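Local coordinates for protein ACDH-11, isoform b (Caenorhabditis elegans, PDB 4Y9J) that belongs to the acyl-CoA dehydrogenase family and holds flavin-adenine dinucleotide in a four-chain assembly, at residues P32-L41 and E362-F373. Sequence-based numbering, arbitrary orientation.
Sequences PILDRTLRRL and EVDTRGSMLLLF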
loop_
_atom_site.group_PDB
_atom_site.type_symbol
_atom_site.label_atom_id
_atom_site.label_comp_id
_atom_site.label_asym_id
_atom_site.label_seq_id
_atom_site.Cartn_x
_atom_site.Cartn_y
_atom_site.Cartn_z
ATOM N N PRO B 32 21.880 -13.281 -31.349
ATOM C CA PRO B 32 22.979 -13.155 -32.304
ATOM C C PRO B 32 23.911 -14.340 -32.395
ATOM O O PRO B 32 24.298 -14.692 -33.490
ATOM C CB PRO B 32 23.729 -11.947 -31.766
ATOM C CG PRO B 32 22.660 -11.073 -31.215
ATOM C CD PRO B 32 21.739 -12.049 -30.549
ATOM N N ILE B 33 24.306 -14.947 -31.283
ATOM C CA ILE B 33 25.311 -15.994 -31.330
ATOM C C ILE B 33 25.044 -17.323 -30.660
ATOM O O ILE B 33 25.818 -18.238 -30.859
ATOM C CB ILE B 33 26.665 -15.587 -30.729
ATOM C CG1 ILE B 33 26.545 -15.211 -29.284
ATOM C CG2 ILE B 33 27.397 -14.530 -31.551
ATOM C CD1 ILE B 33 27.909 -15.282 -28.639
ATOM N N LEU B 34 23.988 -17.443 -29.864
ATOM C CA LEU B 34 23.670 -18.700 -29.192
ATOM C C LEU B 34 23.582 -19.940 -30.082
ATOM O O LEU B 34 24.188 -20.963 -29.776
ATOM C CB LEU B 34 22.337 -18.552 -28.441
ATOM C CG LEU B 34 21.998 -19.749 -27.581
ATOM C CD1 LEU B 34 23.164 -20.124 -26.683
ATOM C CD2 LEU B 34 20.758 -19.353 -26.808
ATOM N N ASP B 35 22.775 -19.869 -31.133
ATOM C CA ASP B 35 22.609 -21.013 -31.999
ATOM C C ASP B 35 23.942 -21.346 -32.721
ATOM O O ASP B 35 24.308 -22.520 -32.812
ATOM C CB ASP B 35 21.490 -20.749 -33.013
ATOM C CG ASP B 35 21.245 -21.945 -33.986
ATOM O OD1 ASP B 35 20.671 -22.984 -33.555
ATOM O OD2 ASP B 35 21.597 -21.817 -35.178
ATOM N N ARG B 36 24.647 -20.340 -33.263
ATOM C CA ARG B 36 25.955 -20.573 -33.914
ATOM C C ARG B 36 26.934 -21.256 -32.961
ATOM O O ARG B 36 27.649 -22.138 -33.374
ATOM C CB ARG B 36 26.560 -19.291 -34.505
ATOM C CG ARG B 36 25.858 -18.789 -35.761
ATOM C CD ARG B 36 26.713 -17.891 -36.635
ATOM N NE ARG B 36 27.263 -16.667 -36.021
ATOM C CZ ARG B 36 26.564 -15.575 -35.703
ATOM N NH1 ARG B 36 25.251 -15.509 -35.907
ATOM N NH2 ARG B 36 27.185 -14.522 -35.164
ATOM N N THR B 37 26.915 -20.875 -31.687
ATOM C CA THR B 37 27.814 -21.389 -30.663
ATOM C C THR B 37 27.495 -22.825 -30.322
ATOM O O THR B 37 28.414 -23.650 -30.211
ATOM C CB THR B 37 27.701 -20.549 -29.393
ATOM O OG1 THR B 37 27.993 -19.200 -29.722
ATOM C CG2 THR B 37 28.644 -21.049 -28.300
ATOM N N LEU B 38 26.201 -23.151 -30.200
ATOM C CA LEU B 38 25.783 -24.539 -29.964
ATOM C C LEU B 38 26.132 -25.479 -31.136
ATOM O O LEU B 38 26.540 -26.642 -30.953
ATOM C CB LEU B 38 24.262 -24.640 -29.669
ATOM C CG LEU B 38 23.763 -23.855 -28.454
ATOM C CD1 LEU B 38 22.252 -24.069 -28.265
ATOM C CD2 LEU B 38 24.607 -24.178 -27.224
ATOM N N ARG B 39 25.927 -24.994 -32.347
ATOM C CA ARG B 39 26.384 -25.730 -33.534
ATOM C C ARG B 39 27.863 -26.135 -33.478
ATOM O O ARG B 39 28.207 -27.182 -33.943
ATOM C CB ARG B 39 26.197 -24.896 -34.785
ATOM C CG ARG B 39 24.801 -24.836 -35.335
ATOM C CD ARG B 39 24.759 -23.926 -36.550
ATOM N NE ARG B 39 23.388 -23.862 -37.018
ATOM C CZ ARG B 39 22.812 -24.808 -37.759
ATOM N NH1 ARG B 39 23.500 -25.881 -38.159
ATOM N NH2 ARG B 39 21.542 -24.675 -38.120
ATOM N N ARG B 40 28.730 -25.283 -32.944
ATOM C CA ARG B 40 30.159 -25.569 -32.861
ATOM C C ARG B 40 30.502 -26.510 -31.760
ATOM O O ARG B 40 31.384 -27.309 -31.902
ATOM C CB ARG B 40 30.937 -24.301 -32.560
ATOM C CG ARG B 40 30.842 -23.305 -33.667
ATOM C CD ARG B 40 31.761 -22.118 -33.395
ATOM N NE ARG B 40 33.146 -22.587 -33.476
ATOM C CZ ARG B 40 34.023 -22.594 -32.474
ATOM N NH1 ARG B 40 33.699 -22.094 -31.251
ATOM N NH2 ARG B 40 35.243 -23.086 -32.731
ATOM N N LEU B 41 29.853 -26.345 -30.622
ATOM C CA LEU B 41 30.233 -27.085 -29.401
ATOM C C LEU B 41 29.643 -28.465 -29.296
ATOM O O LEU B 41 30.233 -29.320 -28.686
ATOM C CB LEU B 41 29.850 -26.281 -28.152
ATOM C CG LEU B 41 30.544 -24.941 -28.002
ATOM C CD1 LEU B 41 30.031 -24.146 -26.806
ATOM C CD2 LEU B 41 32.039 -25.140 -27.887
ATOM N N GLU B 362 27.266 -4.998 -27.845
ATOM C CA GLU B 362 27.214 -6.276 -28.452
ATOM C C GLU B 362 28.571 -7.002 -28.457
ATOM O O GLU B 362 28.634 -8.161 -28.164
ATOM C CB GLU B 362 26.605 -6.149 -29.841
ATOM C CG GLU B 362 26.508 -7.479 -30.531
ATOM C CD GLU B 362 25.501 -8.405 -29.866
ATOM O OE1 GLU B 362 24.578 -7.900 -29.212
ATOM O OE2 GLU B 362 25.651 -9.631 -30.009
ATOM N N VAL B 363 29.649 -6.302 -28.766
ATOM C CA VAL B 363 31.007 -6.867 -28.786
ATOM C C VAL B 363 31.386 -7.396 -27.388
ATOM O O VAL B 363 31.858 -8.525 -27.235
ATOM C CB VAL B 363 32.029 -5.786 -29.216
ATOM C CG1 VAL B 363 33.478 -6.216 -28.935
ATOM C CG2 VAL B 363 31.869 -5.414 -30.677
ATOM N N ASP B 364 31.112 -6.593 -26.358
ATOM C CA ASP B 364 31.478 -6.955 -24.999
ATOM C C ASP B 364 30.626 -8.140 -24.491
ATOM O O ASP B 364 31.110 -8.971 -23.758
ATOM C CB ASP B 364 31.331 -5.738 -24.056
ATOM C CG ASP B 364 32.461 -4.700 -24.219
ATOM O OD1 ASP B 364 33.538 -5.018 -24.798
ATOM O OD2 ASP B 364 32.247 -3.555 -23.685
ATOM N N THR B 365 29.374 -8.211 -24.912
ATOM C CA THR B 365 28.429 -9.227 -24.480
ATOM C C THR B 365 28.829 -10.562 -25.149
ATOM O O THR B 365 28.758 -11.576 -24.516
ATOM C CB THR B 365 27.001 -8.818 -24.875
ATOM O OG1 THR B 365 26.603 -7.631 -24.113
ATOM C CG2 THR B 365 26.052 -9.902 -24.579
ATOM N N ARG B 366 29.216 -10.527 -26.426
ATOM C CA ARG B 366 29.587 -11.746 -27.106
ATOM C C ARG B 366 30.804 -12.391 -26.466
ATOM O O ARG B 366 30.863 -13.612 -26.350
ATOM C CB ARG B 366 29.832 -11.511 -28.575
ATOM C CG ARG B 366 28.589 -11.175 -29.332
ATOM C CD ARG B 366 28.828 -11.165 -30.817
ATOM N NE ARG B 366 27.707 -10.678 -31.600
ATOM C CZ ARG B 366 27.604 -10.868 -32.914
ATOM N NH1 ARG B 366 28.548 -11.521 -33.617
ATOM N NH2 ARG B 366 26.547 -10.380 -33.535
ATOM N N GLY B 367 31.774 -11.601 -26.050
ATOM C CA GLY B 367 32.989 -12.150 -25.427
ATOM C C GLY B 367 32.647 -12.923 -24.134
ATOM O O GLY B 367 33.072 -14.044 -23.889
ATOM N N SER B 368 31.869 -12.296 -23.307
ATOM C CA SER B 368 31.465 -12.951 -22.053
ATOM C C SER B 368 30.533 -14.169 -22.248
ATOM O O SER B 368 30.539 -15.113 -21.516
ATOM C CB SER B 368 30.862 -11.944 -21.109
ATOM O OG SER B 368 31.858 -11.079 -20.763
ATOM N N MET B 369 29.735 -14.105 -23.255
ATOM C CA MET B 369 28.925 -15.207 -23.634
ATOM C C MET B 369 29.794 -16.432 -23.982
ATOM O O MET B 369 29.486 -17.546 -23.560
ATOM C CB MET B 369 28.158 -14.766 -24.851
ATOM C CG MET B 369 26.964 -15.548 -25.088
ATOM S SD MET B 369 25.701 -14.788 -24.007
ATOM C CE MET B 369 24.849 -16.264 -24.515
ATOM N N LEU B 370 30.854 -16.242 -24.764
ATOM C CA LEU B 370 31.712 -17.382 -25.178
ATOM C C LEU B 370 32.437 -17.890 -23.944
ATOM O O LEU B 370 32.663 -19.056 -23.826
ATOM C CB LEU B 370 32.636 -16.971 -26.301
ATOM C CG LEU B 370 31.950 -16.733 -27.639
ATOM C CD1 LEU B 370 32.977 -16.796 -28.721
ATOM C CD2 LEU B 370 30.838 -17.754 -27.931
ATOM N N LEU B 371 32.802 -17.004 -23.016
ATOM C CA LEU B 371 33.445 -17.401 -21.778
ATOM C C LEU B 371 32.474 -18.266 -20.986
ATOM O O LEU B 371 32.894 -19.238 -20.386
ATOM C CB LEU B 371 33.929 -16.189 -20.984
ATOM C CG LEU B 371 34.927 -16.316 -19.815
ATOM C CD1 LEU B 371 36.282 -16.747 -20.317
ATOM C CD2 LEU B 371 35.080 -15.011 -19.016
ATOM N N LEU B 372 31.191 -17.875 -20.946
ATOM C CA LEU B 372 30.176 -18.641 -20.254
ATOM C C LEU B 372 30.059 -20.046 -20.785
ATOM O O LEU B 372 29.940 -21.010 -20.004
ATOM C CB LEU B 372 28.827 -17.979 -20.409
ATOM C CG LEU B 372 27.614 -18.787 -19.943
ATOM C CD1 LEU B 372 27.671 -19.093 -18.447
ATOM C CD2 LEU B 372 26.331 -18.038 -20.304
ATOM N N PHE B 373 30.037 -20.177 -22.105
ATOM C CA PHE B 373 29.913 -21.507 -22.715
ATOM C C PHE B 373 31.201 -22.337 -22.609
ATOM O O PHE B 373 31.121 -23.531 -22.479
ATOM C CB PHE B 373 29.318 -21.414 -24.136
ATOM C CG PHE B 373 27.845 -21.308 -24.084
ATOM C CD1 PHE B 373 27.079 -22.445 -23.844
ATOM C CD2 PHE B 373 27.219 -20.076 -24.120
ATOM C CE1 PHE B 373 25.694 -22.357 -23.661
ATOM C CE2 PHE B 373 25.834 -19.977 -23.922
ATOM C CZ PHE B 373 25.078 -21.121 -23.706
#
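The CG2 methyl of I33 lies over one face of the R366 guanidinium and meets R366 CD at 3.7 Å. The other branch of I33 turns to the next turn of the helix: with CG1 set between the backbone N and the carbonyl carbon (chi1 60°), CD1 comes 3.7 Å from CG of M369 and also touches CD2 of L370. One turn further on, the F373 ring is a knob in a hole formed by L34, T37, L38 and L41. L34 CD1 packs 3.7 Å from F373 CZ, L38 CD2 comes near CE1, and L41 CD1 rests against F373 CB. Within its own helix, the CE methyl of M369 lies at the ring edge.

No hydrogen bond joins the two segments; the polar groups are held by bonds within each segment and by partners beyond them. The OG1 of T37 donates to I33 O at 2.6 Å, from above the carbonyl plane, and that oxygen also accepts T37 N; I33 is the N-cap residue. R366, extended from CG to NE, gives NE to the anti lone pair of E362 OE2 at 2.8 Å, a nearly straight bond (166°) in the guanidinium plane, while P32 CB and CG pack on the same carboxylate oxygen. R366 NH1 meets R36 NH2 at 3.6 Å; D589 of the second subunit bridges both arginines, and D554 also pairs with R36, which should offset their like charge. R328 takes the other oxygen of E362.

The axes of 34-41 and 362-373 approach to 11.4 Å and cross at -33°. The contact joins the N-terminal helical part of the acyl-CoA dehydrogenase fold to its C-terminal helical domain, across the strand-rich middle domain in sequence. Helix 121-135 touches L34, L38 and M369, and helix 304-338 touches P32 and E362.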